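Local coordinates for protein acetolactate synthase, small subunit (Thermotoga maritima, PDB 2FGC) that probably serves as the regulatory small subunit of acetolactate synthase, with an ACT domain followed by a second domain of helices packed on an antiparallel sheet, at residues H30-L35 / E85-Q90. Residues are numbered along the deposited sequence; the frame is centred on the assembly and turned at random.
Sequences HLVSML and EQIEKQ
V32, M34 (a selenomethionine) and I87 meet through methyl groups, and no ring, amide or carboxylate plane of the two segments takes part. I87 reaches from the helix to the strand with two methyls. Its CG2 lies 4.2 Å from V32 CG1, and its CD1 comes within 4.3 Å of the same V32 CG1, so both branches bear on one methyl of the valine. The extended ethyl arm (chi2 -179°) carries CD1 well past CG2. M34 meets the same CG2 farther along the strand, its CE 4.3 Å from I87 CG2, while SE stays farther back. After a nearly straight run through CB and CG, the turn at chi3 (-62°) brings CE back along the strand, where it rests 3.8 Å from V32 CG2. In the βαββαβ fold of the ACT domain, strand 28-37 is an inner strand of the four-stranded antiparallel sheet, and helix 83-91 packs across one face. V100 of neighbouring strand 97-102 borders V32 and M34. V77 and F55 also touch I87, and F50 of helix 42-51 touches M34. No hydrogen bond links the two segments, whose nearest CA atoms, V32 CA and I87 CA, are 8.7 Å apart.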
ATOM      1  N   HIS A  30       7.273   5.524  14.868  1.00 63.24           N
ATOM      2  CA  HIS A  30       7.958   6.521  14.056  1.00 62.38           C
ATOM      3  C   HIS A  30       7.775   6.240  12.581  1.00 60.94           C
ATOM      4  O   HIS A  30       7.691   5.095  12.159  1.00 61.91           O
ATOM      5  CB  HIS A  30       9.446   6.570  14.376  1.00 61.86           C
ATOM      6  CG  HIS A  30       9.739   6.784  15.824  1.00 67.38           C
ATOM      7  ND1 HIS A  30       9.701   8.029  16.414  1.00 72.50           N
ATOM      8  CD2 HIS A  30      10.054   5.911  16.808  1.00 66.21           C
ATOM      9  CE1 HIS A  30       9.993   7.913  17.698  1.00 73.59           C
ATOM     10  NE2 HIS A  30      10.210   6.638  17.962  1.00 74.52           N
ATOM     11  N   LEU A  31       7.754   7.299  11.790  1.00 56.03           N
ATOM     12  CA  LEU A  31       7.556   7.148  10.375  1.00 53.22           C
ATOM     13  C   LEU A  31       8.756   7.649   9.571  1.00 51.32           C
ATOM     14  O   LEU A  31       9.293   8.712   9.842  1.00 44.62           O
ATOM     15  CB  LEU A  31       6.285   7.885   9.972  1.00 51.88           C
ATOM     16  CG  LEU A  31       4.944   7.181  10.184  1.00 53.80           C
ATOM     17  CD1 LEU A  31       3.758   8.193  10.155  1.00 48.79           C
ATOM     18  CD2 LEU A  31       4.755   6.041   9.141  1.00 50.29           C
ATOM     19  N   VAL A  32       9.190   6.869   8.593  1.00 52.35           N
ATOM     20  CA  VAL A  32      10.322   7.289   7.776  1.00 55.45           C
ATOM     21  C   VAL A  32      10.092   6.997   6.284  1.00 58.22           C
ATOM     22  O   VAL A  32       9.528   5.985   5.875  1.00 59.46           O
ATOM     23  CB  VAL A  32      11.708   6.868   8.384  1.00 53.76           C
ATOM     24  CG1 VAL A  32      11.666   5.501   8.979  1.00 62.52           C
ATOM     25  CG2 VAL A  32      12.801   6.963   7.399  1.00 58.40           C
ATOM     26  N   SER A  33      10.460   7.944   5.467  1.00 55.82           N
ATOM     27  CA  SER A  33      10.309   7.743   4.068  1.00 57.82           C
ATOM     28  C   SER A  33      11.694   7.549   3.468  1.00 57.68           C
ATOM     29  O   SER A  33      12.679   8.088   3.966  1.00 56.61           O
ATOM     30  CB  SER A  33       9.610   8.958   3.485  1.00 56.07           C
ATOM     31  OG  SER A  33       9.185   8.636   2.192  1.00 72.68           O
HETATM   32  N   MSE A  34      11.794   6.780   2.399  1.00 56.52           N
HETATM   33  CA  MSE A  34      13.095   6.405   1.952  1.00 63.31           C
HETATM   34  C   MSE A  34      13.137   6.188   0.461  1.00 56.95           C
HETATM   35  O   MSE A  34      12.300   5.500  -0.073  1.00 54.60           O
HETATM   36  CB  MSE A  34      13.394   5.098   2.623  1.00 61.86           C
HETATM   37  CG  MSE A  34      14.779   4.833   2.789  1.00 70.79           C
HETATM   38 SE   MSE A  34      14.884   3.157   3.847  1.00 87.21          SE
HETATM   39  CE  MSE A  34      13.924   3.771   5.608  1.00 93.00           C
ATOM     40  N   LEU A  35      14.152   6.721  -0.203  1.00 53.79           N
ATOM     41  CA  LEU A  35      14.227   6.659  -1.654  1.00 51.23           C
ATOM     42  C   LEU A  35      15.287   5.631  -1.957  1.00 50.18           C
ATOM     43  O   LEU A  35      16.380   5.747  -1.435  1.00 50.61           O
ATOM     44  CB  LEU A  35      14.638   8.029  -2.178  1.00 50.91           C
ATOM     45  CG  LEU A  35      14.014   8.636  -3.430  1.00 60.03           C
ATOM     46  CD1 LEU A  35      12.515   8.496  -3.465  1.00 52.88           C
ATOM     47  CD2 LEU A  35      14.390  10.120  -3.475  1.00 54.51           C
ATOM     48  N   GLU A  85      17.400   8.198  14.267  1.00 73.11           N
ATOM     49  CA  GLU A  85      18.840   8.264  14.011  1.00 72.45           C
ATOM     50  C   GLU A  85      19.369   6.911  13.585  1.00 69.51           C
ATOM     51  O   GLU A  85      20.045   6.790  12.573  1.00 70.39           O
ATOM     52  CB  GLU A  85      19.614   8.740  15.254  1.00 74.91           C
ATOM     53  CG  GLU A  85      19.664  10.259  15.470  1.00 80.09           C
ATOM     54  CD  GLU A  85      18.282  10.923  15.393  1.00 88.17           C
ATOM     55  OE1 GLU A  85      18.210  12.045  14.845  1.00 86.60           O
ATOM     56  OE2 GLU A  85      17.273  10.324  15.862  1.00 88.80           O
ATOM     57  N   GLN A  86      19.044   5.897  14.373  1.00 66.21           N
ATOM     58  CA  GLN A  86      19.523   4.552  14.145  1.00 64.57           C
ATOM     59  C   GLN A  86      19.204   4.060  12.757  1.00 63.52           C
ATOM     60  O   GLN A  86      20.077   3.636  12.032  1.00 63.79           O
ATOM     61  CB  GLN A  86      18.936   3.611  15.181  1.00 63.26           C
ATOM     62  CG  GLN A  86      19.839   3.411  16.361  1.00 68.33           C
ATOM     63  CD  GLN A  86      20.960   2.426  16.067  1.00 74.28           C
ATOM     64  OE1 GLN A  86      20.727   1.214  15.926  1.00 74.39           O
ATOM     65  NE2 GLN A  86      22.187   2.942  15.987  1.00 72.83           N
ATOM     66  N   ILE A  87      17.941   4.139  12.389  1.00 64.87           N
ATOM     67  CA  ILE A  87      17.478   3.703  11.094  1.00 66.30           C
ATOM     68  C   ILE A  87      18.183   4.444   9.974  1.00 65.75           C
ATOM     69  O   ILE A  87      18.622   3.827   9.014  1.00 65.44           O
ATOM     70  CB  ILE A  87      15.987   3.935  10.999  1.00 66.88           C
ATOM     71  CG1 ILE A  87      15.273   2.791  11.680  1.00 69.82           C
ATOM     72  CG2 ILE A  87      15.541   4.061   9.561  1.00 67.55           C
ATOM     73  CD1 ILE A  87      13.790   2.909  11.617  1.00 72.09           C
ATOM     74  N   GLU A  88      18.277   5.763  10.116  1.00 66.92           N
ATOM     75  CA  GLU A  88      19.049   6.618   9.226  1.00 69.15           C
ATOM     76  C   GLU A  88      20.470   6.083   9.063  1.00 66.73           C
ATOM     77  O   GLU A  88      20.832   5.649   7.986  1.00 66.11           O
ATOM     78  CB  GLU A  88      19.069   8.049   9.766  1.00 71.52           C
ATOM     79  CG  GLU A  88      19.481   9.144   8.778  1.00 81.04           C
ATOM     80  CD  GLU A  88      18.568  10.377   8.875  1.00 94.41           C
ATOM     81  OE1 GLU A  88      17.967  10.590   9.954  1.00 96.97           O
ATOM     82  OE2 GLU A  88      18.430  11.129   7.877  1.00 96.40           O
ATOM     83  N   LYS A  89      21.249   6.078  10.138  1.00 64.96           N
ATOM     84  CA  LYS A  89      22.615   5.564  10.105  1.00 63.70           C
ATOM     85  C   LYS A  89      22.745   4.230   9.358  1.00 63.08           C
ATOM     86  O   LYS A  89      23.566   4.113   8.467  1.00 66.06           O
ATOM     87  CB  LYS A  89      23.167   5.445  11.523  1.00 63.62           C
ATOM     88  CG  LYS A  89      24.595   4.961  11.601  1.00 62.14           C
ATOM     89  CD  LYS A  89      25.013   4.693  13.053  1.00 63.88           C
ATOM     90  N   GLN A  90      21.918   3.250   9.716  1.00 62.48           N
ATOM     91  CA  GLN A  90      21.928   1.871   9.154  1.00 60.18           C
ATOM     92  C   GLN A  90      21.393   1.700   7.725  1.00 57.23           C
ATOM     93  O   GLN A  90      21.875   0.841   6.989  1.00 58.08           O
ATOM     94  CB  GLN A  90      21.096   0.923  10.031  1.00 60.66           C
ATOM     95  CG  GLN A  90      21.408   0.971  11.512  1.00 62.64           C
ATOM     96  CD  GLN A  90      22.820   0.594  11.821  1.00 67.44           C
ATOM     97  OE1 GLN A  90      23.390  -0.280  11.175  1.00 69.80           O
ATOM     98  NE2 GLN A  90      23.405   1.252  12.815  1.00 69.94           N
TER